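Long-range contacts in protein bvu-3222 (Bacteroides vulgatus ATCC 8482, PDB 3FYF), which is of unknown function but probably acts in the periplasm, as a DUF4251-family protein made with a signal peptide: residues Asp32-Tyr36 with Leu138-Gln144; Leu50-Asn54 with Phe64-Asn68; Ser67-Tyr71 with Gln82-Thr86; Gly104-Ser110 with Tyr121-Asn126; Asn143-Val147 with Thr159-Val165. All coordinates share one frame; numbering follows the deposited sequence.

Contact 1. Residues Asp32-Tyr36 with Leu138-Gln144; sequences DSVSY and LTGGTNQ
Tyr36 lies with one ring face against the Gly140-Gly141 peptide, in a helix-on-turn packing contact that seats helix 27-44 on the type II turn between strands 132-138 and 144-151. Gly141 N sits 3.3 Å above the ring plane over its centre, and Gly141 CA makes a CH-pi contact with the same ring, 4.0 Å from the centroid. Thr142 O comes instead to the ring edge, 3.3 Å from Tyr36 CD1. With CG anti to the backbone N (chi1 174°), the ring leans out from the helix against the turn, and its hydroxyl is hydrogen-bonded to the carbonyl of Gly117. An alanine here would be likely to strip the cover from the Gly140-Gly141 peptide and leave the Gly117 carbonyl without its tyrosine partner. Gly141 takes the positive phi of a type II turn. The turn is braced from within, because Thr139 O accepts from both Thr142 N and Thr142 OG1, the hydroxyl at 2.7 Å, while Thr142 OG1 accepts in turn from Gln144 N in an ST turn. One residue before the tyrosine, Ser35 CB packs on the amide of Asn143, 3.6 Å from its CG. A water then links helix and loop: it donates to Asp32 OD1 at 2.8 Å and accepts from Asn143 N at 3.1 Å. The two segments therefore hold together through a ring on a peptide, CA-H...O contacts such as Tyr36 CA to Thr142 O, and one bridging water, which implies a join governed more by shape than by direct polar pairing.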
# COMPACT_ATOMS: atom_id res chain seq x y z
N ASP B 32 -16.80 -2.58 6.53
CA ASP B 32 -16.08 -1.54 5.81
C ASP B 32 -16.99 -0.34 5.58
O ASP B 32 -16.52 0.80 5.60
CB ASP B 32 -15.50 -2.09 4.50
CG ASP B 32 -14.20 -2.84 4.71
OD1 ASP B 32 -13.56 -2.65 5.77
OD2 ASP B 32 -13.80 -3.62 3.81
N SER B 33 -18.28 -0.60 5.39
CA SER B 33 -19.29 0.45 5.32
C SER B 33 -19.43 1.23 6.64
O SER B 33 -19.60 2.46 6.62
CB SER B 33 -20.63 -0.12 4.87
OG SER B 33 -20.56 -0.47 3.50
N VAL B 34 -19.35 0.53 7.77
CA VAL B 34 -19.39 1.16 9.09
C VAL B 34 -18.19 2.09 9.29
O VAL B 34 -18.35 3.25 9.69
CB VAL B 34 -19.49 0.10 10.24
CG1 VAL B 34 -19.07 0.68 11.59
CG2 VAL B 34 -20.91 -0.47 10.31
N SER B 35 -17.00 1.57 8.97
CA SER B 35 -15.75 2.33 9.05
C SER B 35 -15.73 3.53 8.11
O SER B 35 -15.13 4.55 8.42
CB SER B 35 -14.57 1.41 8.75
OG SER B 35 -14.72 0.16 9.39
N TYR B 36 -16.39 3.38 6.96
CA TYR B 36 -16.53 4.45 5.97
C TYR B 36 -17.28 5.66 6.52
O TYR B 36 -16.76 6.77 6.48
CB TYR B 36 -17.23 3.90 4.72
CG TYR B 36 -17.58 4.92 3.66
CD1 TYR B 36 -16.59 5.67 3.03
CD2 TYR B 36 -18.90 5.11 3.27
CE1 TYR B 36 -16.91 6.59 2.04
CE2 TYR B 36 -19.23 6.03 2.28
CZ TYR B 36 -18.23 6.76 1.68
OH TYR B 36 -18.54 7.67 0.70
N LEU B 138 -9.85 9.17 0.30
CA LEU B 138 -10.51 8.08 1.03
C LEU B 138 -11.30 7.20 0.06
O LEU B 138 -12.15 7.70 -0.68
CB LEU B 138 -11.44 8.64 2.12
CG LEU B 138 -12.49 7.78 2.82
CD1 LEU B 138 -11.86 6.74 3.74
CD2 LEU B 138 -13.43 8.67 3.63
N THR B 139 -11.02 5.90 0.06
CA THR B 139 -11.72 4.95 -0.80
C THR B 139 -13.16 4.74 -0.31
O THR B 139 -13.39 4.41 0.85
CB THR B 139 -10.96 3.60 -0.85
OG1 THR B 139 -9.59 3.82 -1.21
CG2 THR B 139 -11.58 2.65 -1.87
N GLY B 140 -14.13 4.93 -1.21
CA GLY B 140 -15.55 4.80 -0.90
C GLY B 140 -15.96 3.42 -0.43
O GLY B 140 -15.53 2.41 -0.98
N GLY B 141 -16.79 3.38 0.62
CA GLY B 141 -17.22 2.12 1.24
C GLY B 141 -16.18 1.47 2.13
O GLY B 141 -16.36 0.33 2.54
N THR B 142 -15.09 2.18 2.42
CA THR B 142 -14.01 1.70 3.30
C THR B 142 -13.50 2.85 4.17
O THR B 142 -13.89 4.00 3.95
CB THR B 142 -12.76 1.19 2.50
OG1 THR B 142 -12.11 2.31 1.90
CG2 THR B 142 -13.11 0.17 1.42
N ASN B 143 -12.63 2.56 5.13
CA ASN B 143 -11.82 3.61 5.78
C ASN B 143 -10.35 3.61 5.34
O ASN B 143 -9.47 4.15 6.01
CB ASN B 143 -11.96 3.62 7.32
CG ASN B 143 -11.21 2.48 8.03
OD1 ASN B 143 -10.85 2.62 9.20
ND2 ASN B 143 -11.00 1.36 7.35
N GLN B 144 -10.11 3.01 4.18
CA GLN B 144 -8.77 2.92 3.62
C GLN B 144 -8.46 4.21 2.87
O GLN B 144 -9.23 4.65 2.01
CB GLN B 144 -8.67 1.69 2.72
CG GLN B 144 -8.85 0.40 3.49
CD GLN B 144 -9.08 -0.80 2.60
OE1 GLN B 144 -8.62 -0.83 1.45
NE2 GLN B 144 -9.77 -1.80 3.13
O HOH W 1 -11.96 -0.40 5.49

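Contact 2. Residues Leu50-Asn54 with Phe64-Asn68; sequences LEADN and FVSSN
Asp53 and Phe64 lie side by side and point the same way, with carboxylate OD2 meeting the ring at its edge, in plane, 3.3 Å from Phe64 CE1. Asp53 CG is anti to the backbone N (chi1 174°), which brings the carboxylate alongside Phe64, the two planes 59° apart. Asn54 runs alongside the phenylalanine, its CB 3.7 Å from Phe64 CD1 and its amide plane steeply turned to the ring. Farther along, Val65 CG1 rests on Ala52 O and Ala52 CB, and Ser67 CB meets Glu51 CB at 3.6 Å. One backbone bond ties the pair, Val65 N to Asp53 O at 2.8 Å, rather bent at the hydrogen. It flanks the antiparallel, non-hydrogen-bonded pair Asn54-Phe64, where the chain turns a corner at Asp53; Asp53 and Asn54 both face Asn161 of strand 158-166, a classic beta bulge. Behind the first shell, Asn54 ND2 donates to Asp53 OD2 at 3.2 Å, almost within its own amide plane and on the anti side of the carboxylate, helping keep that oxygen at the ring. A leucine in place of Asp53 would probably leave the Asn54 amide nitrogen without this acceptor and the Phe64 edge without its oxygen. Asn54 OD1 is hydrogen-bonded to Asn161 ND2, fixing the amide from its other end. Farther out, Tyr163 of the second subunit meets the Phe64 ring with planes about 15° apart, and its Gln144 OE1 accepts from Phe64 N.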
# COMPACT_ATOMS: atom_id res chain seq x y z
N LEU B 50 -5.11 9.56 10.32
CA LEU B 50 -4.77 8.46 9.43
C LEU B 50 -3.63 7.67 10.04
O LEU B 50 -2.52 8.18 10.18
CB LEU B 50 -4.43 8.93 8.01
CG LEU B 50 -4.22 7.70 7.11
CD1 LEU B 50 -5.10 7.76 5.90
CD2 LEU B 50 -2.76 7.41 6.72
N GLU B 51 -3.92 6.42 10.37
CA GLU B 51 -2.95 5.51 10.95
C GLU B 51 -2.21 4.78 9.83
O GLU B 51 -2.78 3.90 9.18
CB GLU B 51 -3.69 4.50 11.84
CG GLU B 51 -4.50 5.14 12.99
CD GLU B 51 -5.28 4.12 13.80
OE1 GLU B 51 -5.62 4.42 14.96
OE2 GLU B 51 -5.57 3.02 13.27
N ALA B 52 -0.95 5.16 9.59
CA ALA B 52 -0.20 4.65 8.45
C ALA B 52 0.21 3.19 8.59
O ALA B 52 0.83 2.79 9.59
CB ALA B 52 1.02 5.50 8.18
N ASP B 53 -0.15 2.42 7.57
CA ASP B 53 0.31 1.05 7.41
C ASP B 53 1.61 1.01 6.61
O ASP B 53 2.53 0.26 6.96
CB ASP B 53 -0.77 0.24 6.70
CG ASP B 53 -0.31 -1.16 6.37
OD1 ASP B 53 -0.12 -1.96 7.31
OD2 ASP B 53 -0.12 -1.44 5.16
N ASN B 54 1.68 1.79 5.54
CA ASN B 54 2.93 1.92 4.79
C ASN B 54 3.19 3.34 4.30
O ASN B 54 2.29 4.17 4.27
CB ASN B 54 2.98 0.92 3.62
CG ASN B 54 1.90 1.15 2.60
OD1 ASN B 54 2.05 1.94 1.67
ND2 ASN B 54 0.79 0.44 2.76
N PHE B 64 6.67 -0.90 4.94
CA PHE B 64 5.59 -1.15 5.91
C PHE B 64 6.02 -0.63 7.27
O PHE B 64 7.19 -0.65 7.62
CB PHE B 64 5.21 -2.64 5.96
CG PHE B 64 4.38 -3.07 4.80
CD1 PHE B 64 3.08 -2.61 4.67
CD2 PHE B 64 4.91 -3.88 3.82
CE1 PHE B 64 2.32 -2.98 3.58
CE2 PHE B 64 4.14 -4.26 2.73
CZ PHE B 64 2.84 -3.80 2.61
N VAL B 65 5.04 -0.16 8.03
CA VAL B 65 5.33 0.77 9.10
C VAL B 65 4.36 0.63 10.28
O VAL B 65 3.26 0.10 10.12
CB VAL B 65 5.41 2.20 8.49
CG1 VAL B 65 4.34 3.16 9.03
CG2 VAL B 65 6.82 2.75 8.55
N SER B 66 4.79 1.06 11.46
CA SER B 66 3.88 1.14 12.61
C SER B 66 3.15 2.48 12.63
O SER B 66 3.76 3.52 12.43
CB SER B 66 4.64 0.94 13.92
OG SER B 66 3.83 1.30 15.03
N SER B 67 1.85 2.43 12.91
CA SER B 67 1.01 3.63 12.92
C SER B 67 1.14 4.49 14.18
O SER B 67 0.58 5.60 14.24
CB SER B 67 -0.46 3.24 12.70
OG SER B 67 -0.87 2.24 13.61
N ASN B 68 1.86 3.98 15.18
CA ASN B 68 2.18 4.75 16.40
C ASN B 68 3.15 5.89 16.13
O ASN B 68 3.07 6.94 16.78
CB ASN B 68 2.75 3.83 17.48
CG ASN B 68 1.68 3.07 18.25
OD1 ASN B 68 0.48 3.28 18.06
ND2 ASN B 68 2.12 2.19 19.14

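Contact 3. Residues Ser67-Tyr71 with Gln82-Thr86; sequences SNTNY and QTAFT
Gln82 meets Tyr71 twice, through the backbone and over the ring. As an antiparallel, hydrogen-bonded pair they exchange Tyr71 N to Gln82 O and Gln82 N to Tyr71 O, each 3.0 Å. Gln82 CB lies over one face of the tyrosine ring, 3.6 Å above its plane and offset toward the rim, in a CH-pi contact. Tyr71 CG stands between its own N and carbonyl carbon (chi1 60°), which swings the ring across its neighbour's CB. The glutamine chain then bends at chi2, and its amide, turned 57° from the ring plane, finds Thr101 OG1 as partner for OE1. Next comes Thr83, whose hydroxyl donates to Asn70 OD1 at 2.9 Å, in the carbonyl plane of that amide. At Ala84 the backbone N gives the same oxygen a second bond, 3.3 Å long and from above the amide plane, 48° out of it. Two donors thus grip one oxygen of a buried side chain, while Asn70 ND2 is spent on Ser66 O, so both ends of the amide are tied and its rotation is fixed. Phe85 closes the walk with its CE2 4.0 Å from Asn70 OD1; its ring meets Phe57 edge to face. The pairing joins the start of strand 71-75 to the end of strand 78-83, at the open end of an antiparallel beta hairpin, where the Asn70 side chain carries the link on past the last backbone pair.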
# COMPACT_ATOMS: atom_id res chain seq x y z
N SER B 67 1.85 2.43 12.91
CA SER B 67 1.01 3.63 12.92
C SER B 67 1.14 4.49 14.18
O SER B 67 0.58 5.60 14.24
CB SER B 67 -0.46 3.24 12.70
OG SER B 67 -0.87 2.24 13.61
N ASN B 68 1.86 3.98 15.18
CA ASN B 68 2.18 4.75 16.40
C ASN B 68 3.15 5.89 16.13
O ASN B 68 3.07 6.94 16.78
CB ASN B 68 2.75 3.83 17.48
CG ASN B 68 1.68 3.07 18.25
OD1 ASN B 68 0.48 3.28 18.06
ND2 ASN B 68 2.12 2.19 19.14
N THR B 69 4.05 5.69 15.17
CA THR B 69 5.10 6.66 14.87
C THR B 69 4.99 7.27 13.46
O THR B 69 5.83 8.09 13.06
CB THR B 69 6.52 6.07 15.06
OG1 THR B 69 6.64 4.85 14.32
CG2 THR B 69 6.79 5.80 16.55
N ASN B 70 3.97 6.87 12.71
CA ASN B 70 3.67 7.46 11.41
C ASN B 70 2.18 7.70 11.29
O ASN B 70 1.40 6.76 11.13
CB ASN B 70 4.16 6.59 10.24
CG ASN B 70 5.65 6.33 10.28
OD1 ASN B 70 6.43 7.01 9.61
ND2 ASN B 70 6.07 5.33 11.06
N TYR B 71 1.79 8.96 11.40
CA TYR B 71 0.38 9.33 11.34
C TYR B 71 0.17 10.74 10.81
O TYR B 71 1.10 11.54 10.70
CB TYR B 71 -0.30 9.15 12.71
CG TYR B 71 0.28 9.98 13.84
CD1 TYR B 71 -0.19 11.27 14.10
CD2 TYR B 71 1.27 9.46 14.68
CE1 TYR B 71 0.33 12.03 15.13
CE2 TYR B 71 1.79 10.21 15.73
CZ TYR B 71 1.32 11.50 15.95
OH TYR B 71 1.83 12.27 16.97
N GLN B 82 3.27 13.47 11.54
CA GLN B 82 4.38 12.77 12.19
C GLN B 82 4.89 11.62 11.32
O GLN B 82 4.11 10.76 10.89
CB GLN B 82 3.96 12.24 13.56
CG GLN B 82 5.09 11.59 14.36
CD GLN B 82 6.11 12.59 14.86
OE1 GLN B 82 5.78 13.49 15.63
NE2 GLN B 82 7.36 12.44 14.42
N THR B 83 6.19 11.61 11.07
CA THR B 83 6.85 10.49 10.41
C THR B 83 8.23 10.21 11.01
O THR B 83 8.83 11.09 11.63
CB THR B 83 6.90 10.66 8.86
OG1 THR B 83 7.17 9.40 8.24
CG2 THR B 83 7.94 11.69 8.42
N ALA B 84 8.71 8.99 10.84
CA ALA B 84 9.99 8.56 11.41
C ALA B 84 11.19 8.84 10.49
O ALA B 84 12.33 8.47 10.82
CB ALA B 84 9.94 7.08 11.79
N PHE B 85 10.93 9.47 9.36
CA PHE B 85 11.99 9.86 8.43
C PHE B 85 12.22 11.37 8.46
O PHE B 85 11.40 12.12 8.98
CB PHE B 85 11.65 9.41 7.01
CG PHE B 85 11.08 8.02 6.93
CD1 PHE B 85 11.91 6.91 6.95
CD2 PHE B 85 9.71 7.82 6.85
CE1 PHE B 85 11.39 5.64 6.88
CE2 PHE B 85 9.18 6.55 6.78
CZ PHE B 85 10.02 5.45 6.80
N THR B 86 13.35 11.79 7.90
CA THR B 86 14.02 13.01 8.36
C THR B 86 13.60 14.22 7.53
O THR B 86 12.91 15.11 8.03
CB THR B 86 15.55 12.86 8.29
OG1 THR B 86 15.96 11.69 9.01
CG2 THR B 86 16.23 14.08 8.89

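Contact 4. Residues Gly104-Ser110 with Tyr121-Asn126; sequences GNVNGIS and YNYGIN
Val106 packs against Tyr123 and Ile125 where strands 100-113 and 119-126 run antiparallel, their axes 4.6 Å apart at the closest and 154° between their directions. The two strands form a beta hairpin with a beta bulge in it: the register slips by one between the pairs Asn107-Gly124 and Ser110-Asn122, at Gly108, whose positive phi suits a glycine. Outside the bulge the backbone pairs well, with Gly124 N to Asn107 O the shortest bond at 2.8 Å and Asn107 N to Gly124 O returning it; Ser110 and Asn122 exchange two more. At the other end the Asn105-Asn126 pair has one sound bond, from Asn126 N, and one weak one in return.

On the face of Val106 and Ile125 the valine's two methyls are divided: CG1, anti to its backbone N (chi1 -177°), comes obliquely to the Tyr123 ring, 3.7 Å from CD2, while CG2 meets Ile125 CD1 at 3.8 Å. Ile125 CD1 also touches the Tyr123 ring, at its edge and in plane, so valine, isoleucine and tyrosine interlock. This cluster continues into the sheet, since Tyr123 packs on Val72 and Val74 of strand 71-75. Tyr121 is turned toward the core side as well, its ring edge-to-face with Phe48, and Tyr123 CE1 comes in the plane of its edge. Within the bulge, Ile109 reaches Tyr121 obliquely from the facing strand, its CG2 methyl 3.5 Å from Tyr121 OH.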
# COMPACT_ATOMS: atom_id res chain seq x y z
N GLY B 104 0.77 22.36 13.83
CA GLY B 104 0.28 23.72 13.63
C GLY B 104 -1.16 23.87 13.20
O GLY B 104 -1.96 22.94 13.32
N ASN B 105 -1.49 25.06 12.69
CA ASN B 105 -2.86 25.41 12.31
C ASN B 105 -3.29 24.80 10.98
O ASN B 105 -2.51 24.79 10.02
CB ASN B 105 -3.02 26.93 12.23
CG ASN B 105 -2.88 27.61 13.59
OD1 ASN B 105 -3.75 27.50 14.45
ND2 ASN B 105 -1.78 28.34 13.77
N VAL B 106 -4.53 24.32 10.93
CA VAL B 106 -5.11 23.78 9.69
C VAL B 106 -5.93 24.85 8.96
O VAL B 106 -6.86 25.42 9.53
CB VAL B 106 -6.01 22.54 9.96
CG1 VAL B 106 -6.55 21.97 8.67
CG2 VAL B 106 -5.24 21.47 10.68
N ASN B 107 -5.56 25.11 7.71
CA ASN B 107 -6.25 26.09 6.87
C ASN B 107 -6.51 25.56 5.46
O ASN B 107 -5.87 24.59 5.03
CB ASN B 107 -5.44 27.39 6.81
CG ASN B 107 -4.01 27.17 6.35
OD1 ASN B 107 -3.72 27.13 5.15
ND2 ASN B 107 -3.10 27.03 7.31
N GLY B 108 -7.44 26.20 4.75
CA GLY B 108 -7.75 25.87 3.35
C GLY B 108 -8.39 24.51 3.14
O GLY B 108 -8.07 23.81 2.17
N ILE B 109 -9.30 24.14 4.03
CA ILE B 109 -9.97 22.84 3.99
C ILE B 109 -11.05 22.77 2.91
O ILE B 109 -12.00 23.56 2.92
CB ILE B 109 -10.62 22.49 5.36
CG1 ILE B 109 -9.58 22.49 6.48
CG2 ILE B 109 -11.35 21.14 5.29
CD1 ILE B 109 -10.17 22.47 7.89
N SER B 110 -10.88 21.83 1.98
CA SER B 110 -11.94 21.46 1.04
C SER B 110 -12.22 19.96 1.10
O SER B 110 -11.31 19.15 1.29
CB SER B 110 -11.60 21.90 -0.39
OG SER B 110 -10.60 21.08 -0.98
N TYR B 121 -10.06 15.06 0.31
CA TYR B 121 -9.95 16.00 1.42
C TYR B 121 -8.57 16.67 1.38
O TYR B 121 -7.54 16.00 1.57
CB TYR B 121 -10.14 15.25 2.73
CG TYR B 121 -10.33 16.11 3.97
CD1 TYR B 121 -9.23 16.52 4.72
CD2 TYR B 121 -11.60 16.47 4.40
CE1 TYR B 121 -9.40 17.29 5.87
CE2 TYR B 121 -11.78 17.24 5.55
CZ TYR B 121 -10.68 17.64 6.27
OH TYR B 121 -10.83 18.41 7.41
N ASN B 122 -8.56 17.97 1.11
CA ASN B 122 -7.31 18.74 0.97
C ASN B 122 -7.22 19.83 2.03
O ASN B 122 -8.24 20.40 2.42
CB ASN B 122 -7.22 19.38 -0.43
CG ASN B 122 -7.04 18.35 -1.56
OD1 ASN B 122 -7.10 18.71 -2.73
ND2 ASN B 122 -6.80 17.11 -1.21
N TYR B 123 -6.00 20.13 2.48
CA TYR B 123 -5.74 21.19 3.46
C TYR B 123 -4.25 21.56 3.59
O TYR B 123 -3.37 20.84 3.10
CB TYR B 123 -6.31 20.85 4.85
CG TYR B 123 -5.72 19.62 5.52
CD1 TYR B 123 -6.21 18.35 5.23
CD2 TYR B 123 -4.68 19.73 6.44
CE1 TYR B 123 -5.69 17.22 5.84
CE2 TYR B 123 -4.15 18.61 7.05
CZ TYR B 123 -4.66 17.35 6.75
OH TYR B 123 -4.15 16.23 7.35
N GLY B 124 -3.99 22.69 4.25
CA GLY B 124 -2.64 23.13 4.55
C GLY B 124 -2.35 23.08 6.04
O GLY B 124 -3.27 23.10 6.86
N ILE B 125 -1.07 22.98 6.38
CA ILE B 125 -0.60 23.00 7.76
C ILE B 125 0.44 24.11 7.88
O ILE B 125 1.42 24.12 7.13
CB ILE B 125 0.04 21.65 8.19
CG1 ILE B 125 -0.96 20.49 8.11
CG2 ILE B 125 0.63 21.73 9.60
CD1 ILE B 125 -1.86 20.36 9.31
N ASN B 126 0.23 25.03 8.82
CA ASN B 126 1.20 26.09 9.07
C ASN B 126 2.03 25.81 10.32
O ASN B 126 1.56 25.97 11.45
CB ASN B 126 0.51 27.46 9.16
CG ASN B 126 0.38 28.14 7.81
OD1 ASN B 126 0.57 29.35 7.69
ND2 ASN B 126 0.04 27.36 6.77

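Contact 5. Residues Asn143-Val147 with Thr159-Val165; sequences NQASV and TMNGYLV
Ser146 and Asn161 face each other across the strands, and the serine hydroxyl donates to Asn161 OD1 at 2.6 Å, somewhat tilted from the carbonyl plane. The serine OG is anti to its backbone N (chi1 -163°), which sends it across toward the neighbouring strand, where the CG2 methyl of Thr159 also lies close. Asn161 ND2 goes the other way, to Asn54 OD1, so this buried amide is held at both ends and links strand 144-151 through Asn161 to Asn54, at the beta bulge of Asp53 and Asn54.

At the far end the flat groups meet at an angle. Asn143 brings ND2 to the edge of the Tyr163 ring, in plane and 3.5 Å from CD1, with amide and ring planes 47° apart. Gln144 runs alongside the same ring, pointing the same way, its CG 4.0 Å from Tyr163 CE1 and its amide turned 77° from the ring plane; its OE1 accepts from Phe64 N of the second subunit. Tyr163 stacks on that same Phe64, so these residues help form the subunit interface.

Between these ends the strands make a nearly antiparallel beta hairpin. Leu164 N to Asn143 O is short, 2.7 Å, and nearly straight; Ala145 pairs with Gly162 and Val147 with Met160, each by two bonds.

On the opposite face, that of Ala145 and Val147, the side chains enter the core: Ala145 CB meets Leu164 CB at 4.1 Å, and Val147 packs beside Met160, CB to CB 4.4 Å. Leu50 of strand 48-52 lies against both Ala145 and Val147, and Leu43 of helix 27-44 against Leu164.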
# COMPACT_ATOMS: atom_id res chain seq x y z
N ASN B 143 -12.63 2.56 5.13
CA ASN B 143 -11.82 3.61 5.78
C ASN B 143 -10.35 3.61 5.34
O ASN B 143 -9.47 4.15 6.01
CB ASN B 143 -11.96 3.62 7.32
CG ASN B 143 -11.21 2.48 8.03
OD1 ASN B 143 -10.85 2.62 9.20
ND2 ASN B 143 -11.00 1.36 7.35
N GLN B 144 -10.11 3.01 4.18
CA GLN B 144 -8.77 2.92 3.62
C GLN B 144 -8.46 4.21 2.87
O GLN B 144 -9.23 4.65 2.01
CB GLN B 144 -8.67 1.69 2.72
CG GLN B 144 -8.85 0.40 3.49
CD GLN B 144 -9.08 -0.80 2.60
OE1 GLN B 144 -8.62 -0.83 1.45
NE2 GLN B 144 -9.77 -1.80 3.13
N ALA B 145 -7.36 4.84 3.23
CA ALA B 145 -7.07 6.15 2.68
C ALA B 145 -5.59 6.37 2.46
O ALA B 145 -4.75 5.77 3.14
CB ALA B 145 -7.66 7.25 3.57
N SER B 146 -5.29 7.24 1.49
CA SER B 146 -3.94 7.61 1.11
C SER B 146 -3.73 9.10 1.35
O SER B 146 -4.53 9.93 0.92
CB SER B 146 -3.75 7.33 -0.38
OG SER B 146 -2.37 7.30 -0.69
N VAL B 147 -2.64 9.45 2.02
CA VAL B 147 -2.33 10.85 2.36
C VAL B 147 -1.03 11.26 1.70
O VAL B 147 0.01 10.72 2.03
CB VAL B 147 -2.13 11.04 3.88
CG1 VAL B 147 -1.93 12.49 4.22
CG2 VAL B 147 -3.31 10.53 4.64
N THR B 159 3.99 9.78 0.79
CA THR B 159 2.61 9.30 0.84
C THR B 159 2.47 8.27 1.96
O THR B 159 3.29 7.37 2.06
CB THR B 159 2.19 8.70 -0.52
OG1 THR B 159 2.35 9.68 -1.56
CG2 THR B 159 0.75 8.24 -0.50
N MET B 160 1.44 8.41 2.79
CA MET B 160 1.09 7.43 3.82
C MET B 160 -0.19 6.72 3.43
O MET B 160 -1.22 7.37 3.19
CB MET B 160 0.85 8.10 5.18
CG MET B 160 2.05 8.79 5.78
SD MET B 160 1.82 9.28 7.51
CE MET B 160 3.46 9.84 7.80
N ASN B 161 -0.15 5.39 3.40
CA ASN B 161 -1.32 4.57 3.10
C ASN B 161 -1.74 3.84 4.35
O ASN B 161 -0.93 3.16 4.96
CB ASN B 161 -1.01 3.56 1.99
CG ASN B 161 -0.63 4.25 0.69
OD1 ASN B 161 -1.40 5.04 0.15
ND2 ASN B 161 0.57 3.95 0.19
N GLY B 162 -3.01 3.96 4.71
CA GLY B 162 -3.48 3.33 5.94
C GLY B 162 -4.96 3.49 6.17
O GLY B 162 -5.75 3.52 5.23
N TYR B 163 -5.33 3.62 7.44
CA TYR B 163 -6.72 3.60 7.88
C TYR B 163 -7.10 4.94 8.50
O TYR B 163 -6.41 5.44 9.38
CB TYR B 163 -6.96 2.45 8.87
CG TYR B 163 -6.67 1.08 8.27
CD1 TYR B 163 -7.65 0.39 7.56
CD2 TYR B 163 -5.41 0.50 8.38
CE1 TYR B 163 -7.38 -0.85 6.97
CE2 TYR B 163 -5.13 -0.74 7.80
CZ TYR B 163 -6.12 -1.41 7.11
OH TYR B 163 -5.84 -2.64 6.55
N LEU B 164 -8.20 5.52 8.01
CA LEU B 164 -8.70 6.80 8.49
C LEU B 164 -9.77 6.59 9.58
O LEU B 164 -10.87 6.10 9.29
CB LEU B 164 -9.28 7.60 7.32
CG LEU B 164 -9.55 9.09 7.50
CD1 LEU B 164 -8.27 9.85 7.82
CD2 LEU B 164 -10.18 9.63 6.24
N VAL B 165 -9.45 6.96 10.81
CA VAL B 165 -10.33 6.73 11.97
C VAL B 165 -10.70 8.03 12.68
O VAL B 165 -9.97 9.03 12.54
CB VAL B 165 -9.72 5.71 13.00
CG1 VAL B 165 -9.69 4.30 12.43
CG2 VAL B 165 -8.35 6.14 13.48

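Overall arrangement
The centre of contact 5 lies about 1 Å from the centre of the chain, and three of the others touch it. Contact 1 shares Asn143 and Gln144 with it, their centres about 10 Å apart, and Leu138 CA meets Ala145 CB at 3.9 Å. Contact 2, about 9 Å off between centres, probably joins it through Asp53 N to Asn161 O, 2.8 Å; contact 3 meets it where Met160 CE packs on Thr83 CB at 3.7 Å. Contacts 2 and 3 share Ser67 and Asn68. Contact 4 stands apart, about 17 Å from contact 5 between centres, on the same antiparallel sheet. Contacts 1, 2 and 5 also touch the second subunit.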